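Long-range contacts in ripening-associated protein (Musa acuminata, PDB 4PIT), which binds carbohydrate as a jacalin-related lectin, here holding dimannose in two glycan pockets: residues S122-R127 with I135-E140; G70-G75 with A118-G123. The protein carries 1 engineered substitution. All coordinates share one frame; numbering follows the deposited sequence.

Contact 1 of 2, residues S122-R127 with I135-E140; sequences SGFFGR and IGVYLE
Ser122 opens the pairing with Tyr138: its backbone N donates to Tyr138 O at 2.9 Å, while its small side chain fits between Tyr138 CB and Glu140 CG. Gly123 O takes the N-H of Tyr138 and lies in plane at the edge of the tyrosine ring; the missing glycine side chain leaves room there. Phe124 turns to the face carrying Ile135 and Val137, opposite Phe125 and Tyr138; its CE1 meets Val137 CG1 at 3.7 Å, and CD1 touches Ile135 CD1. Phe125 N donates to Gly136 O and Gly136 N to Phe125 O, a hydrogen-bonded antiparallel pair. CG of Phe125 stands between its backbone N and carbonyl carbon (chi1 67°), which folds the ring across the neighbouring strand, and Gly136 CA makes a CH-pi contact over one face, 3.9 Å from the centroid. Glycine suits that place because a side chain would run into the ring. The edge of Phe125 also meets the Tyr138 face, an offset edge-to-face pair with centroids 6.0 Å apart. Bare Gly126 lets the strands close to 4.0 Å between its CA and Ile135 CA. Strand 5-11 flanks this hairpin beyond 134-140, strand 16-19 beyond 118-128, and Met76 of strand 73-83 packs on Ile135 and Val137.

Contact 2 of 2, residues G70-G75 with A118-G123; sequences GEYLVG and AGKISG. With GOL (glycerol), chain L.
This is a joint between two of the three sheets of the jacalin-type beta-prism, made where strands 73-83 and 118-128 both begin: a single backbone hydrogen bond with apolar side chains gathered beside it, rather than a continuous strand pairing. Ile121 N donates to Leu73 O at 2.9 Å and 170°, and the short strand segments meet at 118°. Next to the bond the branched side chain of Ile121 meets Leu73, CB to CB at 3.8 Å. With CG1 of Ile121 anti to its carbonyl carbon (chi1 -70°), CD1 reaches back to Leu73 CB and on toward Gly75 O, so two aliphatic residues fill the buried side of the joint. On the more open side Lys120 and Tyr72 cross at about a right angle, the lysine methylenes lying against the tyrosine, with CD 3.9 Å from Tyr72 CB. A long aliphatic stem suits this place, since its ammonium can still reach Glu140, with which it forms a salt bridge. A glycerol, probably from the crystallisation liquor, spans the two segments: its O1 accepts from Leu73 N at 2.9 Å and donates to Ile121 O at 2.8 Å, while Lys120 NZ gives O2 only a weak bond of 3.3 Å. The backbones of Val74 and Gly75 both pair with Ser95 of strand 86-96, making a classic beta bulge. Phe94 and Thr96 of that strand pack on Leu73, and Val137 and Leu139 of strand 134-140 pack on Ile121.

The two contacts lie with their centres about 11 Å apart. Along the chain, 70-75 comes first, then 118-123, which overlaps 122-127 at Ser122 and Gly123, two residues that touch 135-140 but not 70-75; 135-140 comes last. Contact 1 pairs neighbouring strands within one sheet; contact 2 ties that same sheet to the one containing strand 73-83. They touch directly: Ile121 CG2 packs on Val137 CG1 at 3.8 Å, beside the lysine-glutamate salt bridge that joins them. Strand 118-128 therefore serves both joins, its early part meeting a second sheet and its later part building the hairpin whose connecting loop contributes Gly129 to Phe131 and Asp133 to a glycan pocket.

Contact 1 of 2, residues S122-R127 with I135-E140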
ATOM      1  N   SER B 122      12.608  -1.875  -1.688  1.00  8.22           N
ATOM      2  CA  SER B 122      13.923  -2.500  -1.585  1.00  9.99           C
ATOM      3  C   SER B 122      13.954  -3.984  -1.962  1.00 12.70           C
ATOM      4  O   SER B 122      15.024  -4.604  -1.881  1.00 14.15           O
ATOM      5  CB  SER B 122      14.441  -2.349  -0.160  1.00 12.00           C
ATOM      6  OG  SER B 122      13.531  -2.938   0.754  1.00 13.63           O
ATOM      7  N   GLY B 123      12.821  -4.566  -2.359  1.00  9.22           N
ATOM      8  CA  GLY B 123      12.772  -5.964  -2.737  1.00  9.00           C
ATOM      9  C   GLY B 123      11.342  -6.317  -3.097  1.00  9.36           C
ATOM     10  O   GLY B 123      10.412  -5.526  -2.888  1.00  9.48           O
ATOM     11  N   PHE B 124      11.168  -7.537  -3.594  1.00  8.40           N
ATOM     12  CA  PHE B 124       9.883  -8.026  -4.053  1.00  7.93           C
ATOM     13  C   PHE B 124       9.543  -9.378  -3.506  1.00  9.67           C
ATOM     14  O   PHE B 124      10.405 -10.198  -3.228  1.00  9.79           O
ATOM     15  CB  PHE B 124       9.888  -8.159  -5.597  1.00  9.11           C
ATOM     16  CG  PHE B 124       9.938  -6.838  -6.314  1.00 10.11           C
ATOM     17  CD1 PHE B 124       8.786  -6.080  -6.481  1.00 10.85           C
ATOM     18  CD2 PHE B 124      11.128  -6.372  -6.863  1.00 13.14           C
ATOM     19  CE1 PHE B 124       8.820  -4.863  -7.161  1.00 11.97           C
ATOM     20  CE2 PHE B 124      11.157  -5.156  -7.554  1.00 14.86           C
ATOM     21  CZ  PHE B 124       9.997  -4.418  -7.708  1.00 12.67           C
ATOM     22  N   PHE B 125       8.250  -9.634  -3.422  1.00  6.35           N
ATOM     23  CA  PHE B 125       7.713 -10.961  -3.114  1.00  6.92           C
ATOM     24  C   PHE B 125       6.388 -11.058  -3.878  1.00  8.25           C
ATOM     25  O   PHE B 125       5.927 -10.060  -4.443  1.00  8.84           O
ATOM     26  CB  PHE B 125       7.568 -11.220  -1.592  1.00  8.79           C
ATOM     27  CG  PHE B 125       6.544 -10.378  -0.877  1.00  8.29           C
ATOM     28  CD1 PHE B 125       6.833  -9.068  -0.502  1.00  9.02           C
ATOM     29  CD2 PHE B 125       5.261 -10.876  -0.630  1.00 10.08           C
ATOM     30  CE1 PHE B 125       5.873  -8.281   0.166  1.00  9.31           C
ATOM     31  CE2 PHE B 125       4.304 -10.086   0.042  1.00 11.08           C
ATOM     32  CZ  PHE B 125       4.618  -8.788   0.423  1.00  9.62           C
ATOM     33  N   GLY B 126       5.806 -12.244  -3.939  1.00  8.68           N
ATOM     34  CA  GLY B 126       4.509 -12.393  -4.605  1.00  8.44           C
ATOM     35  C   GLY B 126       4.249 -13.827  -4.971  1.00  8.78           C
ATOM     36  O   GLY B 126       4.647 -14.738  -4.229  1.00  8.32           O
ATOM     37  N   ARG B 127       3.500 -14.037  -6.064  1.00  6.48           N
ATOM     38  CA  ARG B 127       3.163 -15.391  -6.504  1.00  7.47           C
ATOM     39  C   ARG B 127       3.177 -15.395  -8.022  1.00  9.30           C
ATOM     40  O   ARG B 127       2.800 -14.402  -8.653  1.00  8.47           O
ATOM     41  CB  ARG B 127       1.763 -15.827  -5.980  1.00  9.21           C
ATOM     42  CG  ARG B 127       1.628 -15.801  -4.440  1.00  8.68           C
ATOM     43  CD  ARG B 127       0.249 -16.325  -3.985  1.00 10.07           C
ATOM     44  NE  ARG B 127       0.183 -17.755  -4.232  1.00 12.05           N
ATOM     45  CZ  ARG B 127       0.604 -18.685  -3.391  1.00 14.33           C
ATOM     46  NH1 ARG B 127       0.542 -19.962  -3.728  1.00 14.03           N
ATOM     47  NH2 ARG B 127       1.124 -18.344  -2.210  1.00 14.44           N
ATOM     48  N   ILE B 135       1.937  -9.582  -6.472  1.00  7.67           N
ATOM     49  CA  ILE B 135       3.212  -8.906  -6.181  1.00  7.38           C
ATOM     50  C   ILE B 135       3.068  -8.061  -4.927  1.00  9.69           C
ATOM     51  O   ILE B 135       2.036  -7.443  -4.694  1.00  9.96           O
ATOM     52  CB  ILE B 135       3.697  -8.075  -7.407  1.00 10.40           C
ATOM     53  CG1 ILE B 135       5.183  -7.666  -7.221  1.00 12.63           C
ATOM     54  CG2 ILE B 135       2.783  -6.863  -7.670  1.00 11.81           C
ATOM     55  CD1 ILE B 135       5.874  -7.081  -8.537  1.00 17.55           C
ATOM     56  N   GLY B 136       4.138  -8.024  -4.140  1.00  7.76           N
ATOM     57  CA  GLY B 136       4.268  -7.180  -2.963  1.00  8.35           C
ATOM     58  C   GLY B 136       5.699  -6.679  -2.895  1.00  9.27           C
ATOM     59  O   GLY B 136       6.568  -7.087  -3.687  1.00  8.54           O
ATOM     60  N   VAL B 137       5.933  -5.738  -1.972  1.00  7.85           N
ATOM     61  CA  VAL B 137       7.251  -5.109  -1.862  1.00  7.07           C
ATOM     62  C   VAL B 137       7.752  -4.995  -0.443  1.00  8.46           C
ATOM     63  O   VAL B 137       6.970  -4.897   0.507  1.00  9.08           O
ATOM     64  CB  VAL B 137       7.259  -3.684  -2.508  1.00  9.20           C
ATOM     65  CG1 VAL B 137       7.101  -3.747  -4.030  1.00  9.96           C
ATOM     66  CG2 VAL B 137       6.228  -2.754  -1.901  1.00  9.67           C
ATOM     67  N   TYR B 138       9.071  -5.010  -0.314  1.00  7.29           N
ATOM     68  CA  TYR B 138       9.779  -4.625   0.909  1.00  7.52           C
ATOM     69  C   TYR B 138      10.007  -3.142   0.845  1.00  9.75           C
ATOM     70  O   TYR B 138      10.256  -2.631  -0.258  1.00  9.49           O
ATOM     71  CB  TYR B 138      11.138  -5.316   1.021  1.00  7.81           C
ATOM     72  CG  TYR B 138      11.053  -6.782   1.366  1.00  7.61           C
ATOM     73  CD1 TYR B 138      10.771  -7.737   0.388  1.00  7.71           C
ATOM     74  CD2 TYR B 138      11.330  -7.226   2.651  1.00  9.17           C
ATOM     75  CE1 TYR B 138      10.734  -9.095   0.693  1.00  8.22           C
ATOM     76  CE2 TYR B 138      11.309  -8.583   2.969  1.00  9.40           C
ATOM     77  CZ  TYR B 138      10.995  -9.518   1.992  1.00  9.45           C
ATOM     78  OH  TYR B 138      10.950 -10.853   2.324  1.00 11.87           O
ATOM     79  N   LEU B 139       9.970  -2.439   2.011  1.00  7.99           N
ATOM     80  CA  LEU B 139      10.208  -0.985   2.040  1.00  8.39           C
ATOM     81  C   LEU B 139      11.356  -0.651   2.950  1.00 11.58           C
ATOM     82  O   LEU B 139      11.594  -1.343   3.934  1.00  9.61           O
ATOM     83  CB  LEU B 139       8.953  -0.256   2.581  1.00  7.91           C
ATOM     84  CG  LEU B 139       7.687  -0.451   1.760  1.00  9.58           C
ATOM     85  CD1 LEU B 139       6.497   0.273   2.414  1.00 10.61           C
ATOM     86  CD2 LEU B 139       7.853   0.016   0.323  1.00 11.99           C
ATOM     87  N   GLU B 140      12.008   0.468   2.661  1.00 10.22           N
ATOM     88  CA  GLU B 140      13.041   1.010   3.538  1.00 11.14           C
ATOM     89  C   GLU B 140      13.019   2.522   3.384  1.00 12.86           C
ATOM     90  O   GLU B 140      12.421   3.041   2.443  1.00 12.64           O
ATOM     91  CB  GLU B 140      14.403   0.394   3.238  1.00 14.02           C
ATOM     92  CG  GLU B 140      15.120   0.873   2.014  1.00 17.74           C
ATOM     93  CD  GLU B 140      16.557   0.387   2.151  1.00 30.42           C
ATOM     94  OE1 GLU B 140      16.758  -0.824   2.400  1.00 22.43           O
ATOM     95  OE2 GLU B 140      17.462   1.243   2.214  1.00 28.53           O
TER

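Contact 2 of 2, residues G70-G75 with A118-G123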
ATOM      1  N   GLY B  70      21.290   7.062  -8.611  1.00 25.28           N
ATOM      2  CA  GLY B  70      20.442   7.943  -7.813  1.00 24.32           C
ATOM      3  C   GLY B  70      18.950   7.812  -8.078  1.00 25.31           C
ATOM      4  O   GLY B  70      18.166   8.640  -7.611  1.00 24.33           O
ATOM      5  N   GLU B  71      18.547   6.783  -8.845  1.00 19.43           N
ATOM      6  CA  GLU B  71      17.137   6.555  -9.145  1.00 16.84           C
ATOM      7  C   GLU B  71      16.662   5.360  -8.349  1.00 17.28           C
ATOM      8  O   GLU B  71      17.350   4.337  -8.305  1.00 15.77           O
ATOM      9  CB  GLU B  71      16.940   6.315 -10.639  1.00 17.71           C
ATOM     10  CG  GLU B  71      15.481   6.308 -11.083  1.00 17.95           C
ATOM     11  CD  GLU B  71      15.250   6.067 -12.564  1.00 18.25           C
ATOM     12  OE1 GLU B  71      16.214   5.682 -13.269  1.00 16.92           O
ATOM     13  OE2 GLU B  71      14.096   6.245 -13.015  1.00 16.53           O
ATOM     14  N   TYR B  72      15.493   5.498  -7.730  1.00 14.14           N
ATOM     15  CA  TYR B  72      14.941   4.410  -6.925  1.00 14.87           C
ATOM     16  C   TYR B  72      13.454   4.316  -7.105  1.00 15.74           C
ATOM     17  O   TYR B  72      12.809   5.289  -7.501  1.00 14.21           O
ATOM     18  CB  TYR B  72      15.281   4.591  -5.435  1.00 19.80           C
ATOM     19  CG  TYR B  72      15.203   6.021  -4.966  1.00 24.67           C
ATOM     20  CD1 TYR B  72      14.008   6.562  -4.518  1.00 27.42           C
ATOM     21  CD2 TYR B  72      16.335   6.833  -4.953  1.00 26.41           C
ATOM     22  CE1 TYR B  72      13.919   7.901  -4.131  1.00 31.21           C
ATOM     23  CE2 TYR B  72      16.261   8.168  -4.563  1.00 28.48           C
ATOM     24  CZ  TYR B  72      15.054   8.694  -4.134  1.00 38.25           C
ATOM     25  OH  TYR B  72      14.974  10.007  -3.725  1.00 41.88           O
ATOM     26  N   LEU B  73      12.897   3.121  -6.798  1.00 11.39           N
ATOM     27  CA  LEU B  73      11.464   2.874  -6.934  1.00  9.82           C
ATOM     28  C   LEU B  73      10.704   3.449  -5.764  1.00 12.77           C
ATOM     29  O   LEU B  73      10.982   3.103  -4.617  1.00 13.08           O
ATOM     30  CB  LEU B  73      11.187   1.355  -7.044  1.00  9.42           C
ATOM     31  CG  LEU B  73      11.774   0.704  -8.313  1.00 13.14           C
ATOM     32  CD1 LEU B  73      11.912  -0.812  -8.131  1.00 14.19           C
ATOM     33  CD2 LEU B  73      10.922   1.067  -9.571  1.00 13.47           C
ATOM     34  N   VAL B  74       9.744   4.342  -6.039  1.00 10.16           N
ATOM     35  CA  VAL B  74       9.003   5.013  -4.961  1.00 10.73           C
ATOM     36  C   VAL B  74       7.493   4.818  -5.071  1.00 11.51           C
ATOM     37  O   VAL B  74       6.721   5.453  -4.336  1.00 12.89           O
ATOM     38  CB  VAL B  74       9.335   6.527  -4.876  1.00 15.03           C
ATOM     39  CG1 VAL B  74      10.793   6.734  -4.507  1.00 16.07           C
ATOM     40  CG2 VAL B  74       8.934   7.296  -6.152  1.00 13.78           C
ATOM     41  N   GLY B  75       7.067   3.957  -5.982  1.00  9.23           N
ATOM     42  CA  GLY B  75       5.651   3.716  -6.121  1.00 10.08           C
ATOM     43  C   GLY B  75       5.387   2.511  -6.983  1.00 11.36           C
ATOM     44  O   GLY B  75       6.183   2.183  -7.865  1.00 10.57           O
ATOM     45  N   ALA B 118       7.181   8.635   2.028  1.00 11.92           N
ATOM     46  CA  ALA B 118       8.548   8.575   2.552  1.00 11.20           C
ATOM     47  C   ALA B 118       9.001   7.134   2.567  1.00 12.56           C
ATOM     48  O   ALA B 118       8.419   6.283   3.229  1.00 11.60           O
ATOM     49  CB  ALA B 118       8.625   9.195   3.952  1.00 12.55           C
ATOM     50  N   GLY B 119       9.979   6.848   1.726  1.00 11.37           N
ATOM     51  CA  GLY B 119      10.548   5.516   1.625  1.00 10.23           C
ATOM     52  C   GLY B 119      10.736   5.095   0.194  1.00 11.69           C
ATOM     53  O   GLY B 119      10.414   5.827  -0.742  1.00 11.83           O
ATOM     54  N   LYS B 120      11.217   3.876   0.023  1.00 10.73           N
ATOM     55  CA  LYS B 120      11.451   3.334  -1.307  1.00  9.82           C
ATOM     56  C   LYS B 120      11.335   1.812  -1.253  1.00 10.59           C
ATOM     57  O   LYS B 120      11.369   1.210  -0.171  1.00  9.89           O
ATOM     58  CB  LYS B 120      12.843   3.739  -1.832  1.00 11.73           C
ATOM     59  CG  LYS B 120      14.016   3.157  -1.008  1.00 12.51           C
ATOM     60  CD  LYS B 120      15.347   3.624  -1.644  1.00 16.30           C
ATOM     61  CE  LYS B 120      16.452   3.593  -0.621  1.00 35.27           C
ATOM     62  NZ  LYS B 120      17.140   2.281  -0.627  1.00 53.20           N
ATOM     63  N   ILE B 121      11.158   1.224  -2.436  1.00  9.20           N
ATOM     64  CA  ILE B 121      11.058  -0.231  -2.559  1.00  7.80           C
ATOM     65  C   ILE B 121      12.434  -0.828  -2.519  1.00 11.30           C
ATOM     66  O   ILE B 121      13.330  -0.387  -3.270  1.00 12.36           O
ATOM     67  CB  ILE B 121      10.315  -0.577  -3.865  1.00 10.05           C
ATOM     68  CG1 ILE B 121       8.833  -0.155  -3.677  1.00 10.02           C
ATOM     69  CG2 ILE B 121      10.454  -2.076  -4.210  1.00 11.52           C
ATOM     70  CD1 ILE B 121       8.075  -0.043  -5.003  1.00 12.36           C
ATOM     71  N   SER B 122      12.608  -1.875  -1.688  1.00  8.22           N
ATOM     72  CA  SER B 122      13.923  -2.500  -1.585  1.00  9.99           C
ATOM     73  C   SER B 122      13.954  -3.984  -1.962  1.00 12.70           C
ATOM     74  O   SER B 122      15.024  -4.604  -1.881  1.00 14.15           O
ATOM     75  CB  SER B 122      14.441  -2.349  -0.160  1.00 12.00           C
ATOM     76  OG  SER B 122      13.531  -2.938   0.754  1.00 13.63           O
ATOM     77  N   GLY B 123      12.821  -4.566  -2.359  1.00  9.22           N
ATOM     78  CA  GLY B 123      12.772  -5.964  -2.737  1.00  9.00           C
ATOM     79  C   GLY B 123      11.342  -6.317  -3.097  1.00  9.36           C
ATOM     80  O   GLY B 123      10.412  -5.526  -2.888  1.00  9.48           O
TER
HETATM   81  C1  GOL L 505      15.361   0.089  -5.340  1.00 25.49           C
HETATM   82  O1  GOL L 505      14.448   1.179  -5.244  1.00 17.00           O
HETATM   83  C2  GOL L 505      16.768   0.479  -4.941  1.00 32.77           C
HETATM   84  O2  GOL L 505      16.751   1.345  -3.803  1.00 39.56           O
HETATM   85  C3  GOL L 505      17.687  -0.692  -4.671  1.00 32.22           C
HETATM   86  O3  GOL L 505      17.036  -1.758  -3.992  1.00 31.15           O